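Local atomic coordinates of SusD-like protein BACOVA_02651 (Bacteroides ovatus, PDB entry 5E75), a protein that binds polysaccharide at the bacterial cell surface and probably captures xyloglucan before its transport into the periplasm for degradation. Residues 357-362 with 412-417. Numbering follows the deposited sequence.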
ATOM      1  N   ILE A 357      -5.213  -3.208  -2.154  1.00  8.99           N
ATOM      2  CA  ILE A 357      -4.005  -4.015  -2.107  1.00  8.49           C
ATOM      3  C   ILE A 357      -3.321  -3.982  -3.474  1.00 10.50           C
ATOM      4  O   ILE A 357      -2.101  -3.818  -3.557  1.00 11.11           O
ATOM      5  CB  ILE A 357      -4.301  -5.462  -1.649  1.00  8.61           C
ATOM      6  CG1 ILE A 357      -4.770  -5.459  -0.194  1.00  9.46           C
ATOM      7  CG2 ILE A 357      -3.071  -6.365  -1.822  1.00 10.37           C
ATOM      8  CD1 ILE A 357      -5.297  -6.813   0.311  1.00 12.31           C
ATOM      9  N   LEU A 358      -4.109  -4.113  -4.543  1.00  9.22           N
ATOM     10  CA  LEU A 358      -3.590  -4.020  -5.905  1.00  7.88           C
ATOM     11  C   LEU A 358      -4.562  -3.321  -6.862  1.00  8.75           C
ATOM     12  O   LEU A 358      -5.708  -3.762  -7.011  1.00  9.26           O
ATOM     13  CB  LEU A 358      -3.272  -5.409  -6.463  1.00 10.59           C
ATOM     14  CG  LEU A 358      -2.632  -5.435  -7.862  1.00 10.91           C
ATOM     15  CD1 LEU A 358      -1.221  -4.856  -7.810  1.00 13.41           C
ATOM     16  CD2 LEU A 358      -2.631  -6.848  -8.418  1.00 12.86           C
ATOM     17  N   ARG A 359      -4.102  -2.246  -7.504  1.00  8.68           N
ATOM     18  CA  ARG A 359      -4.822  -1.619  -8.605  1.00  8.25           C
ATOM     19  C   ARG A 359      -4.192  -1.970  -9.956  1.00  8.65           C
ATOM     20  O   ARG A 359      -2.987  -2.200 -10.059  1.00  9.29           O
ATOM     21  CB  ARG A 359      -4.823  -0.087  -8.449  1.00  9.88           C
ATOM     22  CG  ARG A 359      -5.726   0.406  -7.367  1.00  9.34           C
ATOM     23  CD  ARG A 359      -6.056   1.871  -7.510  1.00  9.73           C
ATOM     24  NE  ARG A 359      -5.016   2.818  -7.116  1.00  7.83           N
ATOM     25  CZ  ARG A 359      -4.333   3.594  -7.953  1.00  7.86           C
ATOM     26  NH1 ARG A 359      -4.423   3.439  -9.270  1.00  8.75           N
ATOM     27  NH2 ARG A 359      -3.516   4.514  -7.465  1.00  9.25           N
ATOM     28  N   LEU A 360      -4.998  -1.930 -11.011  1.00  9.49           N
ATOM     29  CA  LEU A 360      -4.490  -2.191 -12.360  1.00  9.21           C
ATOM     30  C   LEU A 360      -3.345  -1.247 -12.739  1.00  9.79           C
ATOM     31  O   LEU A 360      -2.396  -1.675 -13.414  1.00  9.76           O
ATOM     32  CB  LEU A 360      -5.638  -2.124 -13.369  1.00 10.15           C
ATOM     33  CG  LEU A 360      -5.311  -2.505 -14.809  1.00  9.97           C
ATOM     34  CD1 LEU A 360      -4.942  -3.971 -14.942  1.00 11.06           C
ATOM     35  CD2 LEU A 360      -6.485  -2.154 -15.691  1.00 11.42           C
ATOM     36  N   ALA A 361      -3.384   0.009 -12.292  1.00  8.76           N
ATOM     37  CA  ALA A 361      -2.302   0.929 -12.640  1.00  8.78           C
ATOM     38  C   ALA A 361      -0.954   0.437 -12.116  1.00  9.47           C
ATOM     39  O   ALA A 361       0.077   0.728 -12.710  1.00  9.09           O
ATOM     40  CB  ALA A 361      -2.577   2.299 -12.113  1.00  8.81           C
ATOM     41  N   ASP A 362      -0.956  -0.264 -10.989  1.00  8.94           N
ATOM     42  CA  ASP A 362       0.271  -0.858 -10.442  1.00  9.51           C
ATOM     43  C   ASP A 362       0.839  -1.879 -11.432  1.00  8.61           C
ATOM     44  O   ASP A 362       2.048  -1.937 -11.672  1.00  9.53           O
ATOM     45  CB  ASP A 362      -0.077  -1.508  -9.100  1.00 10.17           C
ATOM     46  CG  ASP A 362       1.104  -1.752  -8.206  1.00 14.52           C
ATOM     47  OD1 ASP A 362       2.230  -1.914  -8.688  1.00 14.99           O
ATOM     48  OD2 ASP A 362       0.881  -1.782  -6.979  1.00 15.58           O
ATOM     49  N   ARG A 412       5.305   7.036  -6.962  1.00  7.87           N
ATOM     50  CA  ARG A 412       5.006   7.835  -5.779  1.00  7.75           C
ATOM     51  C   ARG A 412       3.722   8.630  -5.955  1.00  8.26           C
ATOM     52  O   ARG A 412       2.876   8.648  -5.046  1.00  8.70           O
ATOM     53  CB  ARG A 412       6.175   8.761  -5.415  1.00  9.24           C
ATOM     54  CG  ARG A 412       7.382   8.033  -4.853  1.00  7.89           C
ATOM     55  CD  ARG A 412       8.468   8.965  -4.336  1.00  8.50           C
ATOM     56  NE  ARG A 412       8.002   9.695  -3.158  1.00  9.02           N
ATOM     57  CZ  ARG A 412       8.610  10.753  -2.619  1.00  9.57           C
ATOM     58  NH1 ARG A 412       9.737  11.250  -3.132  1.00  9.67           N
ATOM     59  NH2 ARG A 412       8.064  11.344  -1.563  1.00  9.47           N
ATOM     60  N   VAL A 413       3.565   9.301  -7.104  1.00  8.39           N
ATOM     61  CA  VAL A 413       2.395  10.128  -7.325  1.00  8.60           C
ATOM     62  C   VAL A 413       1.137   9.314  -7.645  1.00  9.32           C
ATOM     63  O   VAL A 413       0.040   9.727  -7.294  1.00  9.96           O
ATOM     64  CB  VAL A 413       2.603  11.252  -8.399  1.00  8.80           C
ATOM     65  CG1 VAL A 413       3.696  12.230  -7.996  1.00 11.17           C
ATOM     66  CG2 VAL A 413       2.921  10.705  -9.742  1.00  9.86           C
ATOM     67  N   GLU A 414       1.279   8.166  -8.279  1.00  7.61           N
ATOM     68  CA  GLU A 414       0.117   7.328  -8.534  1.00  8.24           C
ATOM     69  C   GLU A 414      -0.423   6.742  -7.234  1.00  8.65           C
ATOM     70  O   GLU A 414      -1.647   6.627  -7.076  1.00  8.54           O
ATOM     71  CB  GLU A 414       0.468   6.225  -9.530  1.00  8.35           C
ATOM     72  CG  GLU A 414      -0.709   5.341  -9.933  1.00  8.23           C
ATOM     73  CD  GLU A 414      -1.816   6.055 -10.665  1.00  9.22           C
ATOM     74  OE1 GLU A 414      -1.578   7.139 -11.256  1.00  8.64           O
ATOM     75  OE2 GLU A 414      -2.945   5.511 -10.678  1.00  9.14           O
ATOM     76  N   PHE A 415       0.465   6.414  -6.297  1.00  7.73           N
ATOM     77  CA  PHE A 415       0.073   5.617  -5.118  1.00  8.26           C
ATOM     78  C   PHE A 415       0.211   6.341  -3.780  1.00  9.06           C
ATOM     79  O   PHE A 415       0.159   5.715  -2.725  1.00  8.77           O
ATOM     80  CB  PHE A 415       0.792   4.255  -5.090  1.00  8.15           C
ATOM     81  CG  PHE A 415       0.501   3.437  -6.291  1.00  7.72           C
ATOM     82  CD1 PHE A 415      -0.769   2.929  -6.481  1.00 11.94           C
ATOM     83  CD2 PHE A 415       1.457   3.214  -7.248  1.00  9.60           C
ATOM     84  CE1 PHE A 415      -1.067   2.227  -7.632  1.00 12.43           C
ATOM     85  CE2 PHE A 415       1.175   2.495  -8.377  1.00 12.67           C
ATOM     86  CZ  PHE A 415      -0.084   2.008  -8.566  1.00 12.19           C
ATOM     87  N   GLY A 416       0.359   7.660  -3.808  1.00  8.02           N
ATOM     88  CA  GLY A 416       0.451   8.419  -2.573  1.00  8.21           C
ATOM     89  C   GLY A 416      -0.730   8.168  -1.652  1.00  8.63           C
ATOM     90  O   GLY A 416      -1.879   8.131  -2.097  1.00  8.23           O
ATOM     91  N   MET A 417      -0.438   7.974  -0.364  1.00  9.02           N
ATOM     92  CA  MET A 417      -1.471   7.739   0.659  1.00  7.98           C
ATOM     93  C   MET A 417      -2.287   6.473   0.401  1.00  9.41           C
ATOM     94  O   MET A 417      -3.402   6.339   0.881  1.00 10.38           O
ATOM     95  CB  MET A 417      -2.369   8.974   0.851  1.00  8.31           C
ATOM     96  CG  MET A 417      -1.626  10.217   1.349  1.00 10.49           C
ATOM     97  SD  MET A 417      -0.546   9.931   2.766  1.00  9.85           S
ATOM     98  CE  MET A 417      -1.665   9.066   3.891  1.00 11.24           C
TER
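A buried salt-bridge cluster joins Arg359, at the N-cap of helix 360-372, to Glu414 and Phe415 near the C-terminal end of helix 404-415. The straightest bond between the two segments runs from Arg359 NH1 to Glu414 OE2 at 2.9 Å; it is nearly linear (165°), lies in the guanidinium plane and uses the carboxylate's anti lone pair. Arg359 NH2 leans on the same residue twice, weakly: on Glu414 O at 2.8 Å, poorly aligned, and on Glu414 OE2 at longer range. Glu414 CG stands anti to its own backbone N (chi1 -176°) and the chain then bends at chi2, which swings the carboxylate round to the arginine. Ala361 CB packs against Glu414 OE2 at 3.5 Å.

Under one face of the guanidinium slides the rim of Phe415, CE1 lying 3.6 Å from Arg359 CZ, with the two planes tilted by 40°. The neighbouring carbon, Phe415 CZ, at the tip of the ring, meets the first turn of helix 360-372, 3.4 Å from Asp362 N and 3.6 Å from Asp362 CB. A leucine in place of Arg359 would probably leave Glu414 without one of its cationic mates and take away the guanidinium that packs against Phe415 CD1 and CE1.

Further charges extend the network. Arg299 and Arg393 also hold the Glu414 carboxylate, Glu243 and Glu418 share the arginine, and Asp362 pairs with Arg411 and Lys189. Opposite charges gathered at this depth probably help keep one another ionised. Here a buried salt-bridge network beside an aromatic ring ties two helix ends together within the helix-rich SusD fold.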